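Long-range contact in gamma-glutamyltranspeptidase (Streptomyces lincolnensis, PDB 6J3A), which probably cleaves or transfers gamma-glutamyl-type amide groups, as an LmbA-like homologue of the Ntn-hydrolase gamma-glutamyltranspeptidases: residues A[112-126]-A[205-217]. Residues are numbered along the deposited sequence; the frame is centred on the assembly and turned at random.
Sequences FDAWMLLLRDHGTKP and REAQIEAAREVWR
Asp-113 and Arg-213 lock two nearly antiparallel helices (167°, axes 9.3 Å apart) with a side-on salt bridge. Arg-213 NE donates a hydrogen bond to Asp-113 OD1 and NH2 donates one to OD2, each at 2.7 Å, with carboxylate and guanidinium planes 37° apart. A water donates to OD1 and to Arg-213 O. The turn at chi3 (72°) bends the arginine back to Asp-113, while Leu-117 CD2 lies over one guanidinium face and Met-116 CB rests against the aliphatic CG at 3.6 Å. Asp-113, Arg-120, Asp-121, Glu-210 and Arg-213 form a salt-bridge network, both arginines packing as knobs into holes of the facing helix. Arg-120 NH1 bonds Glu-210 OE1 at 2.7 Å and its NE bonds Asp-121; Glu-210 also pairs with Arg-213, so its negative charge probably offsets the closeness of the two arginines. With a leucine in place of Arg-213, Asp-113 would probably lose both guanidinium bonds and Glu-210 one of its two cationic partners.

Arg-205 instead serves the backbone near the C-terminal end of helix 111-122 and the loop after it, its several N-H groups suiting it to several carbonyls at once. NH2 hydrogen-bonds Leu-119 O; weak bonds run from NH1 to Arg-120 O and from NE and NH2 to Lys-125 O. Glu-206 OE1 holds NH1 at 2.7 Å.

Apolar packing fills the rest. The near-parallel Phe-112 and Trp-216 rings barely overlap: Trp-216 CE3 lies over the phenyl rim, 3.4 Å from Phe-112 CG, and Phe-112 CB sits over the tryptophan six-membered ring, 3.6 Å from its centroid, as a CH-pi contact. Branched Ile-209 spreads its methyls, CG2 against Met-116 CB and CD1 against Leu-119 CG.

Beyond the pair, Ala-255 N also binds Asp-113 OD2. Helix 186-200 meets Phe-112 and Ala-212 through Leu-195, while helix 36-50 and strand 61-66 pack against Trp-115, joining this outlying helical pair to the body of the fold.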
loop_
_atom_site.group_PDB
_atom_site.type_symbol
_atom_site.label_atom_id
_atom_site.label_comp_id
_atom_site.label_asym_id
_atom_site.label_seq_id
_atom_site.Cartn_x
_atom_site.Cartn_y
_atom_site.Cartn_z
ATOM N N PHE A 112 12.852 11.192 22.676
ATOM C CA PHE A 112 11.661 11.765 23.272
ATOM C C PHE A 112 11.655 13.287 23.210
ATOM O O PHE A 112 10.698 13.886 22.721
ATOM C CB PHE A 112 11.462 11.332 24.712
ATOM C CG PHE A 112 10.192 11.867 25.305
ATOM C CD1 PHE A 112 8.986 11.240 25.064
ATOM C CD2 PHE A 112 10.197 13.034 26.057
ATOM C CE1 PHE A 112 7.806 11.751 25.587
ATOM C CE2 PHE A 112 9.026 13.550 26.587
ATOM C CZ PHE A 112 7.826 12.909 26.345
ATOM N N ASP A 113 12.719 13.902 23.716
ATOM C CA ASP A 113 12.802 15.367 23.738
ATOM C C ASP A 113 12.733 15.959 22.326
ATOM O O ASP A 113 12.112 17.003 22.119
ATOM C CB ASP A 113 14.066 15.853 24.443
ATOM C CG ASP A 113 13.969 17.313 24.856
ATOM O OD1 ASP A 113 13.166 17.625 25.772
ATOM O OD2 ASP A 113 14.676 18.160 24.256
ATOM N N ALA A 114 13.365 15.278 21.371
ATOM C CA ALA A 114 13.324 15.668 19.970
ATOM C C ALA A 114 11.908 15.725 19.410
ATOM O O ALA A 114 11.542 16.708 18.781
ATOM C CB ALA A 114 14.180 14.730 19.135
ATOM N N TRP A 115 11.115 14.683 19.641
ATOM C CA TRP A 115 9.721 14.663 19.175
ATOM C C TRP A 115 8.867 15.706 19.900
ATOM O O TRP A 115 7.912 16.241 19.326
ATOM C CB TRP A 115 9.099 13.270 19.355
ATOM C CG TRP A 115 9.693 12.208 18.471
ATOM C CD1 TRP A 115 10.306 11.049 18.869
ATOM C CD2 TRP A 115 9.725 12.205 17.040
ATOM N NE1 TRP A 115 10.718 10.324 17.772
ATOM C CE2 TRP A 115 10.377 11.014 16.638
ATOM C CE3 TRP A 115 9.265 13.090 16.058
ATOM C CZ2 TRP A 115 10.575 10.688 15.303
ATOM C CZ3 TRP A 115 9.463 12.761 14.724
ATOM C CH2 TRP A 115 10.116 11.570 14.359
ATOM N N MET A 116 9.206 15.982 21.156
ATOM C CA MET A 116 8.513 17.004 21.925
ATOM C C MET A 116 8.828 18.370 21.358
ATOM O O MET A 116 7.947 19.210 21.264
ATOM C CB MET A 116 8.909 16.964 23.408
ATOM C CG MET A 116 8.329 15.818 24.220
ATOM S SD MET A 116 6.578 15.489 23.960
ATOM C CE MET A 116 6.694 14.193 22.730
ATOM N N LEU A 117 10.091 18.590 20.998
ATOM C CA LEU A 117 10.495 19.859 20.392
ATOM C C LEU A 117 9.780 20.077 19.070
ATOM O O LEU A 117 9.254 21.161 18.813
ATOM C CB LEU A 117 12.010 19.935 20.156
ATOM C CG LEU A 117 12.853 20.813 21.089
ATOM C CD1 LEU A 117 14.255 20.931 20.520
ATOM C CD2 LEU A 117 12.300 22.215 21.309
ATOM N N LEU A 118 9.774 19.038 18.239
ATOM C CA LEU A 118 9.086 19.086 16.955
ATOM C C LEU A 118 7.619 19.464 17.128
ATOM O O LEU A 118 7.137 20.411 16.516
ATOM C CB LEU A 118 9.211 17.749 16.226
ATOM C CG LEU A 118 8.824 17.798 14.740
ATOM C CD1 LEU A 118 9.787 18.627 13.900
ATOM C CD2 LEU A 118 8.754 16.391 14.183
ATOM N N LEU A 119 6.930 18.730 17.984
ATOM C CA LEU A 119 5.537 19.013 18.282
ATOM C C LEU A 119 5.336 20.451 18.776
ATOM O O LEU A 119 4.427 21.135 18.339
ATOM C CB LEU A 119 4.995 18.011 19.311
ATOM C CG LEU A 119 3.472 17.864 19.449
ATOM C CD1 LEU A 119 2.812 17.485 18.131
ATOM C CD2 LEU A 119 3.124 16.827 20.504
ATOM N N ARG A 120 6.209 20.915 19.654
ATOM C CA ARG A 120 6.049 22.229 20.273
ATOM C C ARG A 120 6.260 23.373 19.286
ATOM O O ARG A 120 5.493 24.342 19.284
ATOM C CB ARG A 120 7.018 22.378 21.443
ATOM C CG ARG A 120 6.787 23.628 22.285
ATOM C CD ARG A 120 7.982 23.960 23.149
ATOM N NE ARG A 120 9.172 24.247 22.344
ATOM C CZ ARG A 120 10.315 24.752 22.803
ATOM N NH1 ARG A 120 10.474 25.053 24.090
ATOM N NH2 ARG A 120 11.318 24.964 21.955
ATOM N N ASP A 121 7.311 23.262 18.477
ATOM C CA ASP A 121 7.711 24.326 17.547
ATOM C C ASP A 121 6.963 24.292 16.213
ATOM O O ASP A 121 6.545 25.341 15.721
ATOM C CB ASP A 121 9.229 24.286 17.295
ATOM C CG ASP A 121 10.045 24.695 18.516
ATOM O OD1 ASP A 121 9.466 25.109 19.538
ATOM O OD2 ASP A 121 11.284 24.608 18.459
ATOM N N HIS A 122 6.793 23.103 15.638
ATOM C CA HIS A 122 6.241 22.961 14.276
ATOM C C HIS A 122 4.894 22.244 14.143
ATOM O O HIS A 122 4.314 22.221 13.060
ATOM C CB HIS A 122 7.279 22.274 13.398
ATOM C CG HIS A 122 8.582 22.999 13.358
ATOM N ND1 HIS A 122 8.836 24.013 12.462
ATOM C CD2 HIS A 122 9.688 22.892 14.132
ATOM C CE1 HIS A 122 10.052 24.487 12.672
ATOM N NE2 HIS A 122 10.591 23.822 13.678
ATOM N N GLY A 123 4.395 21.677 15.234
ATOM C CA GLY A 123 3.103 21.017 15.238
ATOM C C GLY A 123 1.976 21.947 15.651
ATOM O O GLY A 123 2.206 23.078 16.087
ATOM N N THR A 124 0.758 21.429 15.529
ATOM C CA THR A 124 -0.489 22.132 15.866
ATOM C C THR A 124 -1.412 21.391 16.844
ATOM O O THR A 124 -2.343 22.001 17.392
ATOM C CB THR A 124 -1.302 22.403 14.589
ATOM O OG1 THR A 124 -1.699 21.161 13.989
ATOM C CG2 THR A 124 -0.472 23.200 13.596
ATOM N N LYS A 125 -1.155 20.097 17.062
ATOM C CA LYS A 125 -2.006 19.244 17.892
ATOM C C LYS A 125 -1.430 19.022 19.296
ATOM O O LYS A 125 -0.210 19.103 19.482
ATOM C CB LYS A 125 -2.222 17.893 17.208
ATOM C CG LYS A 125 -2.965 18.011 15.888
ATOM C CD LYS A 125 -3.559 16.686 15.419
ATOM C CE LYS A 125 -5.053 16.606 15.697
ATOM N NZ LYS A 125 -5.828 17.478 14.762
ATOM N N PRO A 126 -2.304 18.748 20.289
ATOM C CA PRO A 126 -1.795 18.415 21.622
ATOM C C PRO A 126 -1.185 17.018 21.691
ATOM O O PRO A 126 -1.473 16.160 20.851
ATOM C CB PRO A 126 -3.039 18.501 22.527
ATOM C CG PRO A 126 -4.150 19.016 21.672
ATOM C CD PRO A 126 -3.777 18.712 20.258
ATOM N N ARG A 205 -1.396 24.353 25.042
ATOM C CA ARG A 205 -0.814 23.268 24.256
ATOM C C ARG A 205 0.726 23.150 24.358
ATOM O O ARG A 205 1.255 22.053 24.564
ATOM C CB ARG A 205 -1.266 23.455 22.806
ATOM C CG ARG A 205 -0.686 22.485 21.798
ATOM C CD ARG A 205 -0.519 23.143 20.441
ATOM N NE ARG A 205 0.198 22.205 19.597
ATOM C CZ ARG A 205 1.480 22.260 19.229
ATOM N NH1 ARG A 205 2.290 23.272 19.549
ATOM N NH2 ARG A 205 1.948 21.261 18.489
ATOM N N GLU A 206 1.424 24.274 24.218
ATOM C CA GLU A 206 2.901 24.303 24.252
ATOM C C GLU A 206 3.446 24.016 25.650
ATOM O O GLU A 206 4.503 23.406 25.794
ATOM C CB GLU A 206 3.454 25.660 23.773
ATOM C CG GLU A 206 3.427 25.894 22.261
ATOM C CD GLU A 206 2.038 26.207 21.699
ATOM O OE1 GLU A 206 1.718 25.712 20.596
ATOM O OE2 GLU A 206 1.259 26.946 22.344
ATOM N N ALA A 207 2.724 24.474 26.671
ATOM C CA ALA A 207 3.132 24.270 28.057
ATOM C C ALA A 207 3.050 22.801 28.444
ATOM O O ALA A 207 3.855 22.329 29.257
ATOM C CB ALA A 207 2.280 25.111 28.999
ATOM N N GLN A 208 2.073 22.097 27.864
ATOM C CA GLN A 208 1.854 20.671 28.129
ATOM C C GLN A 208 3.014 19.838 27.628
ATOM O O GLN A 208 3.461 18.911 28.307
ATOM C CB GLN A 208 0.578 20.179 27.446
ATOM C CG GLN A 208 -0.695 20.815 27.979
ATOM C CD GLN A 208 -1.959 20.202 27.408
ATOM O OE1 GLN A 208 -2.079 19.993 26.200
ATOM N NE2 GLN A 208 -2.915 19.921 28.277
ATOM N N ILE A 209 3.475 20.172 26.426
ATOM C CA ILE A 209 4.628 19.524 25.810
ATOM C C ILE A 209 5.898 19.829 26.607
ATOM O O ILE A 209 6.693 18.937 26.870
ATOM C CB ILE A 209 4.762 19.942 24.326
ATOM C CG1 ILE A 209 3.612 19.343 23.506
ATOM C CG2 ILE A 209 6.070 19.467 23.720
ATOM C CD1 ILE A 209 3.277 20.123 22.254
ATOM N N GLU A 210 6.070 21.086 26.998
ATOM C CA GLU A 210 7.220 21.507 27.806
ATOM C C GLU A 210 7.240 20.827 29.181
ATOM O O GLU A 210 8.304 20.417 29.657
ATOM C CB GLU A 210 7.226 23.033 27.961
ATOM C CG GLU A 210 8.559 23.622 28.404
ATOM C CD GLU A 210 9.664 23.443 27.380
ATOM O OE1 GLU A 210 9.428 23.699 26.178
ATOM O OE2 GLU A 210 10.781 23.048 27.780
ATOM N N ALA A 211 6.070 20.708 29.811
ATOM C CA ALA A 211 5.929 19.944 31.069
ATOM C C ALA A 211 6.262 18.467 30.883
ATOM O O ALA A 211 6.899 17.863 31.743
ATOM C CB ALA A 211 4.530 20.087 31.635
ATOM N N ALA A 212 5.828 17.897 29.760
ATOM C CA ALA A 212 6.177 16.522 29.383
ATOM C C ALA A 212 7.680 16.317 29.176
ATOM O O ALA A 212 8.214 15.250 29.485
ATOM C CB ALA A 212 5.427 16.116 28.130
ATOM N N ARG A 213 8.354 17.328 28.637
ATOM C CA ARG A 213 9.804 17.271 28.480
ATOM C C ARG A 213 10.480 17.115 29.841
ATOM O O ARG A 213 11.432 16.357 29.975
ATOM C CB ARG A 213 10.332 18.519 27.785
ATOM C CG ARG A 213 9.823 18.718 26.371
ATOM C CD ARG A 213 10.373 20.007 25.803
ATOM N NE ARG A 213 11.798 19.890 25.512
ATOM C CZ ARG A 213 12.619 20.910 25.278
ATOM N NH1 ARG A 213 12.182 22.170 25.305
ATOM N NH2 ARG A 213 13.900 20.671 25.020
ATOM N N GLU A 214 9.956 17.825 30.836
ATOM C CA GLU A 214 10.471 17.773 32.201
ATOM C C GLU A 214 10.127 16.494 32.955
ATOM O O GLU A 214 10.892 16.071 33.827
ATOM C CB GLU A 214 9.988 18.988 32.990
ATOM C CG GLU A 214 10.545 20.306 32.464
ATOM C CD GLU A 214 12.072 20.377 32.474
ATOM O OE1 GLU A 214 12.630 21.034 31.568
ATOM O OE2 GLU A 214 12.712 19.775 33.374
ATOM N N VAL A 215 8.988 15.888 32.637
ATOM C CA VAL A 215 8.636 14.575 33.183
ATOM C C VAL A 215 9.618 13.499 32.704
ATOM O O VAL A 215 10.050 12.657 33.492
ATOM C CB VAL A 215 7.186 14.197 32.835
ATOM C CG1 VAL A 215 6.883 12.749 33.197
ATOM C CG2 VAL A 215 6.231 15.120 33.579
ATOM N N TRP A 216 9.968 13.535 31.423
ATOM C CA TRP A 216 11.001 12.649 30.891
ATOM C C TRP A 216 12.363 12.931 31.528
ATOM O O TRP A 216 13.125 12.010 31.821
ATOM C CB TRP A 216 11.121 12.778 29.366
ATOM C CG TRP A 216 12.113 11.798 28.811
ATOM C CD1 TRP A 216 13.472 11.931 28.799
ATOM C CD2 TRP A 216 11.834 10.514 28.245
ATOM N NE1 TRP A 216 14.056 10.818 28.251
ATOM C CE2 TRP A 216 13.073 9.933 27.895
ATOM C CE3 TRP A 216 10.661 9.804 27.982
ATOM C CZ2 TRP A 216 13.173 8.671 27.298
ATOM C CZ3 TRP A 216 10.762 8.543 27.389
ATOM C CH2 TRP A 216 12.015 7.992 27.055
ATOM N N ARG A 217 12.644 14.211 31.734
ATOM C CA ARG A 217 13.972 14.698 32.109
ATOM C C ARG A 217 14.314 14.644 33.589
ATOM O O ARG A 217 15.443 14.310 33.955
ATOM C CB ARG A 217 14.087 16.158 31.689
ATOM C CG ARG A 217 15.433 16.514 31.130
ATOM C CD ARG A 217 15.271 17.192 29.799
ATOM N NE ARG A 217 14.705 18.529 29.954
ATOM C CZ ARG A 217 15.277 19.657 29.538
ATOM N NH1 ARG A 217 14.650 20.808 29.739
ATOM N NH2 ARG A 217 16.458 19.658 28.917
HETATM O O HOH W 1 13.157 15.405 27.602
#